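Local coordinates for S-M checkpoint control protein rad4 (Schizosaccharomyces pombe, PDB 4BMD), which is essential for DNA replication and for the checkpoint coupling S and M phases, here represented by its third and fourth BRCT domains, at residues V53-Y58 against F69-E74; D90-A95 against W178-I183; I112-F117 against I146-T151. One frame throughout, in Å; residues are numbered along the deposited sequence.

In the fold
Interactions 1 and 3 are non-equivalent strand pairs in the two BRCT repeats, whose parallel four-stranded sheets share the order 2-1-3-4. In the first repeat strand 52-55 meets edge strand 71-73; in the second, strands 111-115 and 146-149 form the central pair. Their centres lie about 26 Å apart and their nearest atoms about 14 Å. Interaction 2 stands between them, centred about 14 Å from interaction 1 and 15 Å from interaction 3. Interaction 1 closes before interaction 2 opens, and both strands of interaction 3 fall in sequence between the segments of interaction 2. Residues 90-95 bond to the end of strand 71-73 and helix 177-185 packs on strand 146-149, so the contact connects the two sheets.

Interaction 1 (V53-Y58 against F69-E74); sequences VVIPHY and FPTVNE
Val53 to Ile55 pair with Thr71 to Asn73, the edge strand of the third BRCT domain's parallel sheet, through three backbone hydrogen bonds: Val53 N to Pro70 O, Val72 N to Val53 O and Ile55 N to Val72 O (2.9 Å). A weak fourth, from Glu74 N to Ile55 O, comes where the second strand passes into helix 74-82. Asn73 occupies the N-cap there; its OD1 takes weak bonds from Trp75 N and Trp76 N, while ND2 bonds to Leu94 O.

Apolar contacts flank the backbone. Val53 CG2 meets Phe69 CB at 3.8 Å, the two side chains crossing at about a right angle, and Ile55 CG1 lies 3.6 Å from Thr71 CG2.

Beyond the strands, Glu74, bent at chi2 (-95°), swings its carboxylate back to His57, whose ND1 gives OE2 a bond of 2.5 Å from above the carboxylate plane. Both oxygens meet His57, OE1 only weakly, from His57 N at 2.7 Å. With the carboxylate cut back to an alanine here, ND1 would probably lose this acceptor and the loop its tie to the helix, though the imidazole also stacks on Trp75. The negative charge probably favours a protonated imidazole.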
loop_
_atom_site.group_PDB
_atom_site.type_symbol
_atom_site.label_atom_id
_atom_site.label_comp_id
_atom_site.label_asym_id
_atom_site.label_seq_id
_atom_site.Cartn_x
_atom_site.Cartn_y
_atom_site.Cartn_z
ATOM N N VAL A 53 -1.431 10.228 -13.904
ATOM C CA VAL A 53 -0.292 10.859 -13.251
ATOM C C VAL A 53 0.261 9.906 -12.198
ATOM O O VAL A 53 -0.473 9.441 -11.326
ATOM C CB VAL A 53 -0.684 12.192 -12.584
ATOM C CG1 VAL A 53 0.452 12.706 -11.712
ATOM C CG2 VAL A 53 -1.066 13.222 -13.638
ATOM N N VAL A 54 1.552 9.609 -12.288
ATOM C CA VAL A 54 2.180 8.658 -11.377
ATOM C C VAL A 54 3.055 9.351 -10.334
ATOM O O VAL A 54 3.913 10.170 -10.666
ATOM C CB VAL A 54 3.007 7.611 -12.144
ATOM C CG1 VAL A 54 3.527 6.544 -11.193
ATOM C CG2 VAL A 54 2.165 6.980 -13.243
ATOM N N ILE A 55 2.823 9.010 -9.069
ATOM C CA ILE A 55 3.539 9.593 -7.941
ATOM C C ILE A 55 4.339 8.492 -7.252
ATOM O O ILE A 55 3.906 7.345 -7.227
ATOM C CB ILE A 55 2.534 10.193 -6.930
ATOM C CG1 ILE A 55 1.543 11.113 -7.646
ATOM C CG2 ILE A 55 3.241 10.942 -5.815
ATOM C CD1 ILE A 55 2.184 12.303 -8.314
ATOM N N PRO A 56 5.526 8.820 -6.716
ATOM C CA PRO A 56 6.204 7.821 -5.883
ATOM C C PRO A 56 5.382 7.504 -4.634
ATOM O O PRO A 56 4.754 8.400 -4.069
ATOM C CB PRO A 56 7.526 8.505 -5.509
ATOM C CG PRO A 56 7.330 9.958 -5.823
ATOM C CD PRO A 56 6.376 9.994 -6.970
ATOM N N HIS A 57 5.385 6.241 -4.220
ATOM C CA HIS A 57 4.556 5.793 -3.101
ATOM C C HIS A 57 4.944 6.449 -1.778
ATOM O O HIS A 57 4.134 6.529 -0.855
ATOM C CB HIS A 57 4.615 4.269 -2.964
ATOM C CG HIS A 57 5.957 3.751 -2.549
ATOM N ND1 HIS A 57 6.884 3.277 -3.452
ATOM C CD2 HIS A 57 6.529 3.634 -1.327
ATOM C CE1 HIS A 57 7.969 2.888 -2.804
ATOM N NE2 HIS A 57 7.779 3.095 -1.513
ATOM N N TYR A 58 6.185 6.917 -1.693
ATOM C CA TYR A 58 6.702 7.511 -0.465
ATOM C C TYR A 58 6.535 9.026 -0.434
ATOM O O TYR A 58 6.911 9.679 0.540
ATOM C CB TYR A 58 8.176 7.145 -0.278
ATOM C CG TYR A 58 9.028 7.409 -1.498
ATOM C CD1 TYR A 58 9.600 8.656 -1.715
ATOM C CD2 TYR A 58 9.264 6.411 -2.433
ATOM C CE1 TYR A 58 10.379 8.901 -2.828
ATOM C CE2 TYR A 58 10.041 6.645 -3.551
ATOM C CZ TYR A 58 10.596 7.893 -3.743
ATOM O OH TYR A 58 11.371 8.131 -4.855
ATOM N N PHE A 69 -6.029 15.153 -13.376
ATOM C CA PHE A 69 -5.970 13.826 -13.968
ATOM C C PHE A 69 -6.091 12.791 -12.860
ATOM O O PHE A 69 -5.801 13.091 -11.702
ATOM C CB PHE A 69 -4.640 13.637 -14.699
ATOM C CG PHE A 69 -4.351 14.697 -15.721
ATOM C CD1 PHE A 69 -4.781 14.552 -17.027
ATOM C CD2 PHE A 69 -3.645 15.839 -15.374
ATOM C CE1 PHE A 69 -4.518 15.525 -17.969
ATOM C CE2 PHE A 69 -3.379 16.817 -16.314
ATOM C CZ PHE A 69 -3.815 16.660 -17.612
ATOM N N PRO A 70 -6.530 11.569 -13.204
ATOM C CA PRO A 70 -6.525 10.497 -12.203
ATOM C C PRO A 70 -5.106 10.230 -11.716
ATOM O O PRO A 70 -4.200 10.012 -12.522
ATOM C CB PRO A 70 -7.077 9.289 -12.970
ATOM C CG PRO A 70 -6.953 9.640 -14.411
ATOM C CD PRO A 70 -7.093 11.125 -14.488
ATOM N N THR A 71 -4.921 10.260 -10.401
ATOM C CA THR A 71 -3.596 10.161 -9.810
ATOM C C THR A 71 -3.401 8.841 -9.073
ATOM O O THR A 71 -4.218 8.458 -8.238
ATOM C CB THR A 71 -3.343 11.328 -8.837
ATOM O OG1 THR A 71 -3.409 12.568 -9.551
ATOM C CG2 THR A 71 -1.980 11.198 -8.186
ATOM N N VAL A 72 -2.316 8.148 -9.399
ATOM C CA VAL A 72 -1.978 6.885 -8.753
ATOM C C VAL A 72 -0.496 6.864 -8.401
ATOM O O VAL A 72 0.265 7.718 -8.855
ATOM C CB VAL A 72 -2.267 5.686 -9.676
ATOM C CG1 VAL A 72 -3.744 5.621 -10.034
ATOM C CG2 VAL A 72 -1.415 5.770 -10.933
ATOM N N ASN A 73 -0.085 5.895 -7.589
ATOM C CA ASN A 73 1.340 5.679 -7.357
ATOM C C ASN A 73 1.876 4.544 -8.224
ATOM O O ASN A 73 1.112 3.901 -8.944
ATOM C CB ASN A 73 1.663 5.468 -5.869
ATOM C CG ASN A 73 0.961 4.262 -5.269
ATOM O OD1 ASN A 73 0.725 3.257 -5.940
ATOM N ND2 ASN A 73 0.629 4.359 -3.987
ATOM N N GLU A 74 3.181 4.295 -8.157
ATOM C CA GLU A 74 3.799 3.289 -9.018
ATOM C C GLU A 74 3.315 1.875 -8.703
ATOM O O GLU A 74 3.418 0.978 -9.538
ATOM C CB GLU A 74 5.330 3.357 -8.951
ATOM C CG GLU A 74 5.944 2.776 -7.688
ATOM C CD GLU A 74 6.206 3.825 -6.626
ATOM O OE1 GLU A 74 5.389 4.761 -6.489
ATOM O OE2 GLU A 74 7.238 3.716 -5.930
#

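Interaction 2 (D90-A95 against W178-I183); sequences DEHALA and WLWNII
His92 ND1 accepts a hydrogen bond from Leu94 N at 3.1 Å, tying together two residues that both touch Trp180. The bond is fairly straight (160° at the hydrogen), although the donor sits somewhat out of the imidazole plane, and it implies that ND1 probably carries no proton. With CG anti to the backbone N (chi1 -159°), the imidazole turns its edge to Leu94, and Ala95 N adds a backbone bond to His92 O that closes this turn.

No hydrogen bond crosses to helix 177-185; the contact rests on apolar and aromatic packing. The benzene end of the Trp180 indole does most of the touching. Leu94 CG approaches its edge, close to the ring plane, 3.8 Å from CZ3, and the leucine and indole side chains cross at about a right angle. His92 CE1 reaches CH2 at 3.8 Å, with the two ring planes 80° apart but the approach oblique. Ala93 points its methyl at the helix: CB lies 4.2 Å from Trp180 CE3 and 4.1 Å from Ile183 CG2, bridging residues almost one turn apart.

Helix 119-131 also packs on these residues, with Ala128 against Leu94 and Glu121 near His92, while Trp75 of helix 74-82 also packs on Leu94. A MES molecule, probably from the crystallisation liquor, accepts a hydrogen bond from Ala93 N and lies beside Trp180. This is the junction of a tandem BRCT pair, where the chain that follows helix 74-82 of the third BRCT packs against helices of the fourth.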
loop_
_atom_site.group_PDB
_atom_site.type_symbol
_atom_site.label_atom_id
_atom_site.label_comp_id
_atom_site.label_asym_id
_atom_site.label_seq_id
_atom_site.Cartn_x
_atom_site.Cartn_y
_atom_site.Cartn_z
ATOM N N ASP A 90 -9.397 3.667 -7.598
ATOM C CA ASP A 90 -9.867 3.591 -6.218
ATOM C C ASP A 90 -10.049 2.157 -5.720
ATOM O O ASP A 90 -10.501 1.937 -4.596
ATOM C CB ASP A 90 -11.175 4.370 -6.057
ATOM C CG ASP A 90 -11.002 5.856 -6.305
ATOM O OD1 ASP A 90 -9.921 6.391 -5.982
ATOM O OD2 ASP A 90 -11.946 6.489 -6.824
ATOM N N GLU A 91 -9.688 1.185 -6.551
ATOM C CA GLU A 91 -9.888 -0.220 -6.207
ATOM C C GLU A 91 -9.006 -0.686 -5.048
ATOM O O GLU A 91 -9.361 -1.620 -4.330
ATOM C CB GLU A 91 -9.682 -1.117 -7.430
ATOM C CG GLU A 91 -10.689 -0.879 -8.543
ATOM C CD GLU A 91 -10.651 -1.961 -9.604
ATOM O OE1 GLU A 91 -10.146 -3.065 -9.312
ATOM O OE2 GLU A 91 -11.126 -1.708 -10.731
ATOM N N HIS A 92 -7.858 -0.038 -4.868
ATOM C CA HIS A 92 -6.970 -0.381 -3.761
ATOM C C HIS A 92 -6.330 0.856 -3.134
ATOM O O HIS A 92 -5.796 1.717 -3.834
ATOM C CB HIS A 92 -5.894 -1.373 -4.206
ATOM C CG HIS A 92 -5.287 -2.145 -3.076
ATOM N ND1 HIS A 92 -4.318 -1.619 -2.250
ATOM C CD2 HIS A 92 -5.521 -3.401 -2.629
ATOM C CE1 HIS A 92 -3.978 -2.520 -1.345
ATOM N NE2 HIS A 92 -4.694 -3.610 -1.554
ATOM N N ALA A 93 -6.380 0.925 -1.807
ATOM C CA ALA A 93 -5.926 2.099 -1.067
ATOM C C ALA A 93 -4.428 2.368 -1.203
ATOM O O ALA A 93 -3.981 3.506 -1.053
ATOM C CB ALA A 93 -6.310 1.974 0.401
ATOM N N LEU A 94 -3.656 1.323 -1.481
ATOM C CA LEU A 94 -2.206 1.461 -1.589
ATOM C C LEU A 94 -1.766 1.873 -2.992
ATOM O O LEU A 94 -0.601 2.199 -3.213
ATOM C CB LEU A 94 -1.508 0.161 -1.178
ATOM C CG LEU A 94 -1.661 -0.258 0.287
ATOM C CD1 LEU A 94 -0.940 -1.568 0.552
ATOM C CD2 LEU A 94 -1.147 0.832 1.214
ATOM N N ALA A 95 -2.701 1.859 -3.937
ATOM C CA ALA A 95 -2.395 2.221 -5.317
ATOM C C ALA A 95 -2.512 3.728 -5.529
ATOM O O ALA A 95 -2.173 4.246 -6.592
ATOM C CB ALA A 95 -3.304 1.470 -6.278
ATOM N N TRP A 178 -9.038 -1.750 10.145
ATOM C CA TRP A 178 -8.466 -0.713 10.992
ATOM C C TRP A 178 -7.352 0.049 10.278
ATOM O O TRP A 178 -7.294 1.278 10.335
ATOM C CB TRP A 178 -7.933 -1.334 12.283
ATOM C CG TRP A 178 -7.040 -0.431 13.073
ATOM C CD1 TRP A 178 -7.422 0.609 13.867
ATOM C CD2 TRP A 178 -5.612 -0.497 13.156
ATOM N NE1 TRP A 178 -6.320 1.199 14.436
ATOM C CE2 TRP A 178 -5.196 0.539 14.016
ATOM C CE3 TRP A 178 -4.645 -1.329 12.586
ATOM C CZ2 TRP A 178 -3.855 0.765 14.319
ATOM C CZ3 TRP A 178 -3.312 -1.101 12.888
ATOM C CH2 TRP A 178 -2.931 -0.064 13.747
ATOM N N LEU A 179 -6.475 -0.681 9.596
ATOM C CA LEU A 179 -5.366 -0.054 8.887
ATOM C C LEU A 179 -5.828 0.664 7.624
ATOM O O LEU A 179 -5.347 1.756 7.319
ATOM C CB LEU A 179 -4.283 -1.077 8.543
ATOM C CG LEU A 179 -3.094 -0.500 7.772
ATOM C CD1 LEU A 179 -2.398 0.586 8.585
ATOM C CD2 LEU A 179 -2.118 -1.591 7.381
ATOM N N TRP A 180 -6.754 0.053 6.888
ATOM C CA TRP A 180 -7.290 0.689 5.688
ATOM C C TRP A 180 -7.992 1.997 6.040
ATOM O O TRP A 180 -7.911 2.973 5.295
ATOM C CB TRP A 180 -8.255 -0.237 4.937
ATOM C CG TRP A 180 -7.663 -1.535 4.445
ATOM C CD1 TRP A 180 -8.228 -2.774 4.548
ATOM C CD2 TRP A 180 -6.408 -1.724 3.772
ATOM N NE1 TRP A 180 -7.409 -3.719 3.980
ATOM C CE2 TRP A 180 -6.284 -3.101 3.499
ATOM C CE3 TRP A 180 -5.378 -0.865 3.374
ATOM C CZ2 TRP A 180 -5.173 -3.638 2.851
ATOM C CZ3 TRP A 180 -4.274 -1.400 2.731
ATOM C CH2 TRP A 180 -4.182 -2.774 2.475
ATOM N N ASN A 181 -8.678 2.011 7.179
ATOM C CA ASN A 181 -9.353 3.215 7.651
ATOM C C ASN A 181 -8.366 4.336 7.957
ATOM O O ASN A 181 -8.640 5.502 7.687
ATOM C CB ASN A 181 -10.205 2.916 8.885
ATOM C CG ASN A 181 -11.385 2.017 8.573
ATOM O OD1 ASN A 181 -11.880 1.991 7.446
ATOM N ND2 ASN A 181 -11.843 1.273 9.574
ATOM N N ILE A 182 -7.219 3.974 8.523
ATOM C CA ILE A 182 -6.169 4.944 8.812
ATOM C C ILE A 182 -5.574 5.493 7.517
ATOM O O ILE A 182 -5.392 6.702 7.369
ATOM C CB ILE A 182 -5.055 4.326 9.679
ATOM C CG1 ILE A 182 -5.603 3.956 11.059
ATOM C CG2 ILE A 182 -3.878 5.285 9.814
ATOM C CD1 ILE A 182 -4.559 3.409 12.005
ATOM N N ILE A 183 -5.280 4.595 6.582
ATOM C CA ILE A 183 -4.721 4.972 5.288
ATOM C C ILE A 183 -5.660 5.894 4.516
ATOM O O ILE A 183 -5.245 6.937 4.011
ATOM C CB ILE A 183 -4.425 3.727 4.426
ATOM C CG1 ILE A 183 -3.307 2.896 5.052
ATOM C CG2 ILE A 183 -4.045 4.131 3.013
ATOM C CD1 ILE A 183 -1.990 3.620 5.128
#

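Interaction 3 (I112-F117 against I146-T151)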
loop_
_atom_site.group_PDB
_atom_site.type_symbol
_atom_site.label_atom_id
_atom_site.label_comp_id
_atom_site.label_asym_id
_atom_site.label_seq_id
_atom_site.Cartn_x
_atom_site.Cartn_y
_atom_site.Cartn_z
ATOM N N ILE A 112 4.709 -5.153 14.155
ATOM C CA ILE A 112 3.546 -5.760 13.514
ATOM C C ILE A 112 3.889 -7.009 12.708
ATOM O O ILE A 112 4.849 -7.021 11.939
ATOM C CB ILE A 112 2.838 -4.749 12.581
ATOM C CG1 ILE A 112 2.579 -3.430 13.312
ATOM C CG2 ILE A 112 1.537 -5.327 12.041
ATOM C CD1 ILE A 112 1.877 -2.388 12.466
ATOM N N HIS A 113 3.093 -8.060 12.893
ATOM C CA HIS A 113 3.198 -9.259 12.072
ATOM C C HIS A 113 1.919 -9.442 11.261
ATOM O O HIS A 113 0.816 -9.285 11.784
ATOM C CB HIS A 113 3.456 -10.496 12.934
ATOM C CG HIS A 113 3.474 -11.775 12.157
ATOM N ND1 HIS A 113 4.431 -12.055 11.207
ATOM C CD2 HIS A 113 2.640 -12.842 12.178
ATOM C CE1 HIS A 113 4.192 -13.243 10.679
ATOM N NE2 HIS A 113 3.110 -13.742 11.250
ATOM N N LEU A 114 2.074 -9.778 9.984
ATOM C CA LEU A 114 0.938 -9.888 9.073
ATOM C C LEU A 114 0.555 -11.343 8.814
ATOM O O LEU A 114 1.420 -12.207 8.681
ATOM C CB LEU A 114 1.263 -9.200 7.745
ATOM C CG LEU A 114 1.820 -7.780 7.837
ATOM C CD1 LEU A 114 2.225 -7.265 6.461
ATOM C CD2 LEU A 114 0.806 -6.851 8.480
ATOM N N THR A 115 -0.746 -11.605 8.736
ATOM C CA THR A 115 -1.238 -12.945 8.431
ATOM C C THR A 115 -2.470 -12.895 7.526
ATOM O O THR A 115 -3.366 -12.075 7.724
ATOM C CB THR A 115 -1.547 -13.749 9.718
ATOM O OG1 THR A 115 -2.033 -15.052 9.370
ATOM C CG2 THR A 115 -2.587 -13.034 10.572
ATOM N N GLY A 116 -2.499 -13.768 6.523
ATOM C CA GLY A 116 -3.619 -13.830 5.600
ATOM C C GLY A 116 -3.381 -13.077 4.302
ATOM O O GLY A 116 -4.228 -13.088 3.411
ATOM N N PHE A 117 -2.228 -12.422 4.197
ATOM C CA PHE A 117 -1.878 -11.676 2.994
ATOM C C PHE A 117 -0.918 -12.477 2.118
ATOM O O PHE A 117 -0.042 -13.178 2.624
ATOM C CB PHE A 117 -1.245 -10.331 3.360
ATOM C CG PHE A 117 -2.114 -9.467 4.230
ATOM C CD1 PHE A 117 -3.068 -8.635 3.670
ATOM C CD2 PHE A 117 -1.972 -9.485 5.607
ATOM C CE1 PHE A 117 -3.868 -7.838 4.468
ATOM C CE2 PHE A 117 -2.768 -8.692 6.411
ATOM C CZ PHE A 117 -3.716 -7.867 5.840
ATOM N N ILE A 146 1.175 -5.995 17.467
ATOM C CA ILE A 146 -0.048 -6.228 16.707
ATOM C C ILE A 146 0.070 -7.431 15.777
ATOM O O ILE A 146 1.055 -7.571 15.052
ATOM C CB ILE A 146 -0.394 -4.999 15.834
ATOM C CG1 ILE A 146 -0.730 -3.785 16.702
ATOM C CG2 ILE A 146 -1.547 -5.307 14.888
ATOM C CD1 ILE A 146 -0.885 -2.504 15.909
ATOM N N LEU A 147 -0.937 -8.297 15.805
ATOM C CA LEU A 147 -1.109 -9.294 14.758
ATOM C C LEU A 147 -2.183 -8.790 13.805
ATOM O O LEU A 147 -3.368 -8.798 14.139
ATOM C CB LEU A 147 -1.524 -10.644 15.340
ATOM C CG LEU A 147 -1.835 -11.713 14.285
ATOM C CD1 LEU A 147 -0.579 -12.084 13.504
ATOM C CD2 LEU A 147 -2.469 -12.946 14.911
ATOM N N LEU A 148 -1.766 -8.335 12.628
ATOM C CA LEU A 148 -2.699 -7.767 11.660
ATOM C C LEU A 148 -3.278 -8.846 10.750
ATOM O O LEU A 148 -2.556 -9.474 9.977
ATOM C CB LEU A 148 -2.020 -6.673 10.835
ATOM C CG LEU A 148 -2.964 -5.729 10.087
ATOM C CD1 LEU A 148 -3.830 -4.953 11.069
ATOM C CD2 LEU A 148 -2.188 -4.782 9.190
ATOM N N VAL A 149 -4.588 -9.049 10.845
ATOM C CA VAL A 149 -5.254 -10.144 10.148
ATOM C C VAL A 149 -6.013 -9.686 8.904
ATOM O O VAL A 149 -6.772 -8.717 8.950
ATOM C CB VAL A 149 -6.233 -10.870 11.089
ATOM C CG1 VAL A 149 -6.890 -12.045 10.379
ATOM C CG2 VAL A 149 -5.509 -11.333 12.343
ATOM N N ASN A 150 -5.805 -10.391 7.795
ATOM C CA ASN A 150 -6.540 -10.120 6.565
ATOM C C ASN A 150 -7.924 -10.750 6.613
ATOM O O ASN A 150 -8.079 -11.946 6.368
ATOM C CB ASN A 150 -5.773 -10.645 5.349
ATOM C CG ASN A 150 -6.445 -10.284 4.034
ATOM O OD1 ASN A 150 -7.323 -9.421 3.986
ATOM N ND2 ASN A 150 -6.030 -10.941 2.959
ATOM N N THR A 151 -8.928 -9.939 6.928
ATOM C CA THR A 151 -10.291 -10.434 7.069
ATOM C C THR A 151 -11.045 -10.444 5.742
ATOM O O THR A 151 -12.229 -10.772 5.696
ATOM C CB THR A 151 -11.085 -9.612 8.100
ATOM O OG1 THR A 151 -11.028 -8.223 7.753
ATOM C CG2 THR A 151 -10.500 -9.804 9.491
#
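Phe117 lies stacked against the side chain of Asn150, whose CB sits almost over the ring centre as a CH-pi contact, 3.5 Å from the centroid, with the ring and amide planes only 6° apart. At the ring's edge Phe117 CE2 meets Leu148 O. A chi1 of -175° stretches the Asn150 amide away from its own N and carries ND2 to Gly116 O in a nearly straight bond of 2.8 Å, though the donor stands above the carbonyl plane. Gly116 has a positive phi (98°), and a side chain there would collide with Asn150 CB.

These contacts follow directly on a parallel strand pair. Four backbone bonds weave it together: His113 N to Ile146 O, Leu148 N to His113 O, Thr115 N to Leu148 O and Asn150 N to Thr115 O. On one face Leu114 CD2 touches Leu148 CB at 3.7 Å, and Ile112 CG2 reaches the same CB at 4.0 Å. On the other, Leu147 CD1 comes to the imidazole edge at His113 CD2 (3.6 Å), while Thr115 CG2 packs on Val149 CG2.

His113 is positioned by His137 O at ND1 and Lys162 at NE2; Thr115 OG1 bonds to Thr159. Helix 157-168 thus covers the His113 and Thr115 face, helices 119-131 and 177-185 cover the Leu114 and Leu148 face, and strands 135-137 and 172-175 flank the pair in the BRCT sheet.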